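Local structure of catalase (Bacillus pumilus, 4QOP) at residues S96-P101 and L108-G113; L132-I137 and L178-S183. The protein probably breaks down hydrogen peroxide to water and oxygen, as a haem catalase of the typical tetrameric kind. All coordinates share one frame; numbering follows the deposited sequence.

Contact 1 of 2, residues S96-P101 and L108-G113. With HQE (benzene-1,4-diol), chain G.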
loop_
_atom_site.group_PDB
_atom_site.type_symbol
_atom_site.label_atom_id
_atom_site.label_comp_id
_atom_site.label_asym_id
_atom_site.label_seq_id
_atom_site.Cartn_x
_atom_site.Cartn_y
_atom_site.Cartn_z
ATOM N N SER A 96 12.603 -23.214 -4.368
ATOM C CA SER A 96 11.305 -22.888 -4.968
ATOM C C SER A 96 11.054 -23.562 -6.314
ATOM O O SER A 96 11.985 -23.987 -7.027
ATOM C CB SER A 96 11.196 -21.358 -5.110
ATOM O OG SER A 96 12.267 -20.810 -5.867
ATOM N N THR A 97 9.783 -23.631 -6.691
ATOM C CA THR A 97 9.417 -23.765 -8.090
ATOM C C THR A 97 9.373 -22.391 -8.752
ATOM O O THR A 97 9.882 -21.423 -8.163
ATOM C CB THR A 97 8.109 -24.567 -8.255
ATOM O OG1 THR A 97 7.029 -23.878 -7.641
ATOM C CG2 THR A 97 8.236 -25.940 -7.604
ATOM N N VAL A 98 8.778 -22.273 -9.946
ATOM C CA VAL A 98 8.789 -20.999 -10.649
ATOM C C VAL A 98 7.416 -20.407 -10.975
ATOM O O VAL A 98 7.154 -19.241 -10.643
ATOM C CB VAL A 98 9.609 -21.101 -11.965
ATOM C CG1 VAL A 98 9.602 -19.763 -12.723
ATOM C CG2 VAL A 98 11.067 -21.483 -11.683
ATOM N N ILE A 99 6.591 -21.141 -11.718
ATOM C CA ILE A 99 5.500 -20.538 -12.461
ATOM C C ILE A 99 4.201 -20.455 -11.635
ATOM O O ILE A 99 3.572 -19.389 -11.587
ATOM C CB ILE A 99 5.282 -21.226 -13.807
ATOM C CG1 ILE A 99 6.459 -20.918 -14.752
ATOM C CG2 ILE A 99 3.990 -20.796 -14.458
ATOM C CD1 ILE A 99 6.625 -19.459 -15.194
ATOM N N HIS A 100 3.812 -21.534 -10.965
ATOM C CA HIS A 100 2.497 -21.529 -10.306
ATOM C C HIS A 100 2.514 -20.829 -8.959
ATOM O O HIS A 100 3.590 -20.528 -8.421
ATOM C CB HIS A 100 1.906 -22.956 -10.258
ATOM C CG HIS A 100 1.620 -23.485 -11.628
ATOM N ND1 HIS A 100 0.382 -23.352 -12.242
ATOM C CD2 HIS A 100 2.450 -24.013 -12.560
ATOM C CE1 HIS A 100 0.446 -23.865 -13.461
ATOM N NE2 HIS A 100 1.693 -24.260 -13.681
ATOM N N PRO A 101 1.287 -20.511 -8.408
ATOM C CA PRO A 101 1.236 -19.665 -7.218
ATOM C C PRO A 101 1.643 -20.389 -5.959
ATOM O O PRO A 101 1.981 -21.583 -5.991
ATOM C CB PRO A 101 -0.228 -19.245 -7.167
ATOM C CG PRO A 101 -0.681 -19.263 -8.607
ATOM C CD PRO A 101 -0.018 -20.517 -9.102
ATOM N N LEU A 108 5.401 -30.473 -10.148
ATOM C CA LEU A 108 5.281 -29.952 -11.521
ATOM C C LEU A 108 6.655 -29.773 -12.184
ATOM O O LEU A 108 7.671 -29.551 -11.514
ATOM C CB LEU A 108 4.542 -28.620 -11.538
ATOM C CG LEU A 108 3.203 -28.531 -10.798
ATOM C CD1 LEU A 108 2.627 -27.126 -11.008
ATOM C CD2 LEU A 108 2.224 -29.617 -11.277
ATOM N N ARG A 109 6.679 -29.804 -13.507
ATOM C CA ARG A 109 7.870 -29.483 -14.250
ATOM C C ARG A 109 8.206 -27.978 -14.156
ATOM O O ARG A 109 7.343 -27.157 -14.351
ATOM C CB ARG A 109 7.676 -29.851 -15.733
ATOM C CG ARG A 109 8.953 -29.734 -16.579
ATOM C CD ARG A 109 8.754 -30.305 -17.980
ATOM N NE ARG A 109 8.303 -31.706 -17.920
ATOM C CZ ARG A 109 9.063 -32.743 -17.573
ATOM N NH1 ARG A 109 10.367 -32.594 -17.338
ATOM N NH2 ARG A 109 8.537 -33.960 -17.527
ATOM N N ASP A 110 9.470 -27.649 -13.907
ATOM C CA ASP A 110 9.898 -26.270 -13.673
ATOM C C ASP A 110 11.369 -26.341 -13.346
ATOM O O ASP A 110 11.809 -27.270 -12.704
ATOM C CB ASP A 110 9.123 -25.620 -12.479
ATOM C CG ASP A 110 8.185 -24.436 -12.883
ATOM O OD1 ASP A 110 8.182 -23.952 -14.045
ATOM O OD2 ASP A 110 7.395 -23.976 -12.006
ATOM N N PRO A 111 12.112 -25.294 -13.675
ATOM C CA PRO A 111 13.361 -25.056 -12.905
ATOM C C PRO A 111 13.072 -24.917 -11.437
ATOM O O PRO A 111 11.948 -24.568 -11.052
ATOM C CB PRO A 111 13.902 -23.709 -13.457
ATOM C CG PRO A 111 13.121 -23.452 -14.685
ATOM C CD PRO A 111 11.781 -24.135 -14.515
ATOM N N ARG A 112 14.092 -25.167 -10.623
ATOM C CA ARG A 112 13.992 -24.925 -9.200
ATOM C C ARG A 112 14.920 -23.791 -8.802
ATOM O O ARG A 112 16.084 -23.753 -9.216
ATOM C CB ARG A 112 14.355 -26.199 -8.425
ATOM C CG ARG A 112 13.129 -27.013 -7.953
ATOM C CD ARG A 112 12.244 -27.454 -9.102
ATOM N NE ARG A 112 11.118 -28.273 -8.657
ATOM C CZ ARG A 112 10.168 -28.740 -9.471
ATOM N NH1 ARG A 112 10.201 -28.469 -10.775
ATOM N NH2 ARG A 112 9.176 -29.461 -8.976
ATOM N N GLY A 113 14.393 -22.849 -8.041
ATOM C CA GLY A 113 15.224 -21.812 -7.429
ATOM C C GLY A 113 16.113 -22.298 -6.305
ATOM O O GLY A 113 15.747 -23.232 -5.594
HETATM C C1 HQE G . 6.951 -26.031 -17.671
HETATM C C2 HQE G . 7.502 -25.179 -16.723
HETATM C C3 HQE G . 8.437 -24.249 -17.091
HETATM O O3 HQE G . 9.012 -23.418 -16.179
HETATM C C4 HQE G . 8.815 -24.144 -18.419
HETATM C C5 HQE G . 8.259 -24.976 -19.380
HETATM C C6 HQE G . 7.323 -25.927 -18.996
HETATM O O6 HQE G . 6.781 -26.748 -19.932
HETATM O O HOH W 1 4.931 -24.278 -10.669
#

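Contact 2 of 2, residues L132-I137 and L178-S183. With HQE (benzene-1,4-diol), chain G.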
loop_
_atom_site.group_PDB
_atom_site.type_symbol
_atom_site.label_atom_id
_atom_site.label_comp_id
_atom_site.label_asym_id
_atom_site.label_seq_id
_atom_site.Cartn_x
_atom_site.Cartn_y
_atom_site.Cartn_z
ATOM N N LEU A 132 19.081 -25.712 -12.746
ATOM C CA LEU A 132 19.594 -25.826 -14.126
ATOM C C LEU A 132 20.559 -24.678 -14.501
ATOM O O LEU A 132 20.393 -23.551 -14.056
ATOM C CB LEU A 132 18.434 -25.863 -15.138
ATOM C CG LEU A 132 17.317 -26.895 -14.914
ATOM C CD1 LEU A 132 16.257 -26.726 -15.989
ATOM C CD2 LEU A 132 17.855 -28.306 -14.938
ATOM N N PRO A 133 21.608 -24.977 -15.292
ATOM C CA PRO A 133 22.766 -24.060 -15.353
ATOM C C PRO A 133 22.686 -22.974 -16.455
ATOM O O PRO A 133 23.576 -22.092 -16.514
ATOM C CB PRO A 133 23.955 -25.030 -15.620
ATOM C CG PRO A 133 23.332 -26.081 -16.416
ATOM C CD PRO A 133 21.945 -26.293 -15.852
ATOM N N ILE A 134 21.592 -22.973 -17.216
ATOM C CA ILE A 134 21.363 -21.986 -18.293
ATOM C C ILE A 134 19.962 -21.409 -18.214
ATOM O O ILE A 134 19.187 -21.765 -17.323
ATOM C CB ILE A 134 21.566 -22.642 -19.643
ATOM C CG1 ILE A 134 20.744 -23.960 -19.705
ATOM C CG2 ILE A 134 23.032 -22.998 -19.841
ATOM C CD1 ILE A 134 20.527 -24.458 -21.101
ATOM N N PHE A 135 19.599 -20.534 -19.132
ATOM C CA PHE A 135 18.225 -19.985 -19.114
ATOM C C PHE A 135 17.610 -19.931 -20.521
ATOM O O PHE A 135 18.292 -20.183 -21.498
ATOM C CB PHE A 135 18.199 -18.594 -18.495
ATOM C CG PHE A 135 16.888 -18.250 -17.787
ATOM C CD1 PHE A 135 16.485 -18.972 -16.696
ATOM C CD2 PHE A 135 16.133 -17.166 -18.180
ATOM C CE1 PHE A 135 15.314 -18.664 -16.029
ATOM C CE2 PHE A 135 14.975 -16.814 -17.505
ATOM C CZ PHE A 135 14.558 -17.575 -16.440
ATOM N N PHE A 136 16.293 -19.718 -20.553
ATOM C CA PHE A 136 15.493 -19.708 -21.783
ATOM C C PHE A 136 15.899 -18.558 -22.728
ATOM O O PHE A 136 15.689 -18.650 -23.931
ATOM C CB PHE A 136 13.995 -19.494 -21.476
ATOM C CG PHE A 136 13.386 -20.486 -20.525
ATOM C CD1 PHE A 136 12.863 -21.687 -20.976
ATOM C CD2 PHE A 136 13.329 -20.213 -19.175
ATOM C CE1 PHE A 136 12.280 -22.576 -20.089
ATOM C CE2 PHE A 136 12.752 -21.100 -18.267
ATOM C CZ PHE A 136 12.208 -22.274 -18.731
ATOM N N ILE A 137 16.344 -17.444 -22.159
ATOM C CA ILE A 137 16.442 -16.147 -22.860
ATOM C C ILE A 137 17.734 -15.488 -22.410
ATOM O O ILE A 137 18.358 -15.950 -21.447
ATOM C CB ILE A 137 15.269 -15.183 -22.595
ATOM C CG1 ILE A 137 14.978 -15.004 -21.073
ATOM C CG2 ILE A 137 14.019 -15.657 -23.304
ATOM C CD1 ILE A 137 14.056 -13.852 -20.774
ATOM N N LEU A 178 15.442 -25.898 -23.026
ATOM C CA LEU A 178 14.332 -26.879 -23.146
ATOM C C LEU A 178 14.813 -28.321 -23.212
ATOM O O LEU A 178 14.164 -29.240 -22.741
ATOM C CB LEU A 178 13.449 -26.527 -24.345
ATOM C CG LEU A 178 12.830 -25.119 -24.263
ATOM C CD1 LEU A 178 12.185 -24.695 -25.581
ATOM C CD2 LEU A 178 11.782 -25.032 -23.152
ATOM N N THR A 179 16.005 -28.494 -23.746
ATOM C CA THR A 179 16.674 -29.773 -23.781
ATOM C C THR A 179 17.104 -30.291 -22.367
ATOM O O THR A 179 17.234 -31.502 -22.167
ATOM C CB THR A 179 17.848 -29.656 -24.787
ATOM O OG1 THR A 179 17.304 -29.230 -26.046
ATOM C CG2 THR A 179 18.547 -30.994 -24.962
ATOM N N TRP A 180 17.346 -29.377 -21.422
ATOM C CA TRP A 180 17.544 -29.764 -20.039
ATOM C C TRP A 180 16.195 -29.957 -19.327
ATOM O O TRP A 180 15.984 -30.952 -18.643
ATOM C CB TRP A 180 18.341 -28.718 -19.262
ATOM C CG TRP A 180 19.787 -28.600 -19.544
ATOM C CD1 TRP A 180 20.346 -28.052 -20.630
ATOM C CD2 TRP A 180 20.864 -28.952 -18.661
ATOM N NE1 TRP A 180 21.715 -28.061 -20.513
ATOM C CE2 TRP A 180 22.057 -28.627 -19.319
ATOM C CE3 TRP A 180 20.926 -29.570 -17.399
ATOM C CZ2 TRP A 180 23.310 -28.887 -18.776
ATOM C CZ3 TRP A 180 22.154 -29.805 -16.848
ATOM C CH2 TRP A 180 23.345 -29.476 -17.543
ATOM N N LEU A 181 15.292 -29.007 -19.523
ATOM C CA LEU A 181 14.062 -28.935 -18.752
ATOM C C LEU A 181 13.159 -30.129 -19.027
ATOM O O LEU A 181 12.386 -30.535 -18.136
ATOM C CB LEU A 181 13.313 -27.613 -19.047
ATOM C CG LEU A 181 11.993 -27.391 -18.321
ATOM C CD1 LEU A 181 12.203 -27.279 -16.825
ATOM C CD2 LEU A 181 11.330 -26.139 -18.840
ATOM N N PHE A 182 13.199 -30.661 -20.258
ATOM C CA PHE A 182 12.328 -31.808 -20.606
ATOM C C PHE A 182 13.005 -33.143 -20.481
ATOM O O PHE A 182 12.399 -34.172 -20.813
ATOM C CB PHE A 182 11.662 -31.612 -21.985
ATOM C CG PHE A 182 10.462 -30.701 -21.934
ATOM C CD1 PHE A 182 10.614 -29.342 -22.075
ATOM C CD2 PHE A 182 9.204 -31.215 -21.732
ATOM C CE1 PHE A 182 9.520 -28.499 -22.021
ATOM C CE2 PHE A 182 8.101 -30.395 -21.662
ATOM C CZ PHE A 182 8.253 -29.025 -21.826
ATOM N N SER A 183 14.251 -33.170 -19.991
ATOM C CA SER A 183 14.785 -34.379 -19.355
ATOM C C SER A 183 14.019 -34.582 -18.070
ATOM O O SER A 183 13.202 -33.749 -17.693
ATOM C CB SER A 183 16.299 -34.254 -19.106
ATOM O OG SER A 183 16.611 -33.491 -17.962
HETATM C C1 HQE G . 6.951 -26.031 -17.671
HETATM C C2 HQE G . 7.502 -25.179 -16.723
HETATM C C3 HQE G . 8.437 -24.249 -17.091
HETATM O O3 HQE G . 9.012 -23.418 -16.179
HETATM C C4 HQE G . 8.815 -24.144 -18.419
HETATM C C5 HQE G . 8.259 -24.976 -19.380
HETATM C C6 HQE G . 7.323 -25.927 -18.996
HETATM O O6 HQE G . 6.781 -26.748 -19.932
#

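Contact 1 of 2, residues S96-P101 and L108-G113
Ser96 and Gly113 form an antiparallel hydrogen-bonded pair where strands 88-96 and 113-120 meet the loop joining them: Gly113 N donates to Ser96 O at 2.8 Å, while the return bond is weak. Beyond this pair the two arms of the loop part, and a carboxylate replaces strand pairing. Asp110 OD2 takes the backbone N-H of Val98 and that of Ile99, each N atom 3.0 Å from the oxygen. Both arrive from the same face of the carboxylate: Ile99 N on the syn side, 28° out of the plane and nearly straight at hydrogen, Val98 N from well above it. A water passes the grip on, accepting from His100 N and donating to Asp110 OD2.

Arg112 stiffens its own arm. Its NH1 and NH2 close end-on upon Leu108 O, NH1 at 2.8 Å from that oxygen, and NH1 also holds Asp110 O, with both acceptors in the guanidinium plane. Because Thr97 OG1 sits between backbone N and carbonyl carbon (chi1 63°), the CG2 methyl stays beside the N and rests over one guanidinium face. The Val98 and Pro111 side chains cross at about a right angle, Val98 CG2 3.9 Å from Pro111 CD, and Leu108 CD1 comes to 3.5 Å from His100 CD2. Phe240 of a second subunit joins this last pair, edge-to-face with the His100 ring and packed on Leu108. Ser96 OG binds His57 ND1, an arrangement consistent with the serine behind the distal histidine in related catalases. Since two amides and a water fix OD2, the carboxylate is held in rotation with OD1 turned to the benzene-1,4-diol, whose O3 is modelled as a donor to it at a doubtfully short distance.

Contact 2 of 2, residues L132-I137 and L178-S183
Pro133 stands on the face of the Trp180 indole by its CG-CD edge, its CD 3.7 Å from the centroid of the six-membered ring and only 12° off the ring normal, a CH-pi contact over the face. On the same side of the indole, Ile134 lies at the rim of the five-membered ring, CD1 3.6 Å from Trp180 CD1. Leu132 straddles the next groove with its two methyls: CD2 slips past Trp180 to 4.1 Å from CE3, and CD1 settles against Leu181 near its CA and CD1. An alanine in place of Trp180 would probably open a gap beneath Pro133 and Ile134 and strip Leu132 CD2 of its neighbour.

The partners belong to the catalase fold in different ways, one a loop running out from strand 123-130 of the antiparallel beta-barrel, the other the last turn of helix 175-181 and the residues after it, where Ser183 OG and N both bond to Trp180 O. C-terminal helices lie beyond: Lys428 makes a cation-pi contact with Trp180, and Phe182 packs on helix 434-448.

Further along, Phe136 presents its edge to the helix. Its CE1 enters the notch between two leucines one turn apart, 4.0 Å from Leu178 CD2 and 3.9 Å from Leu181 CD2, both methyls near the ring plane. In Leu181, CG anti to the backbone N (chi1 180°) sends the branch toward Phe136 and the benzene-1,4-diol, and chi2 turns CD2 to them; CD2 is modelled against C4 of the diol at a doubtfully short distance, while Phe136 CZ approaches the same carbon more loosely and Phe182 CZ nears O6.

The two contacts, centres 13 Å apart, border the same benzene-1,4-diol with unlike chemistry: contact 1 brings a carboxylate to its hydroxyl, contact 2 apolar side chains to its ring. They also touch directly. Arg109 NH1 probably hydrogen-bonds to Leu181 O at 3.0 Å, and Leu181 CD1 packs 3.7 Å from Pro111 N, so the loop of 108-113 leans on the end of helix 175-181. Both reach the haem, through Gly113 in contact 1 and Phe135 in contact 2, while the Phe136 side chain stays about 8 Å from it. This placing is consistent with a ligand caught in the main channel that leads to the haem in catalases.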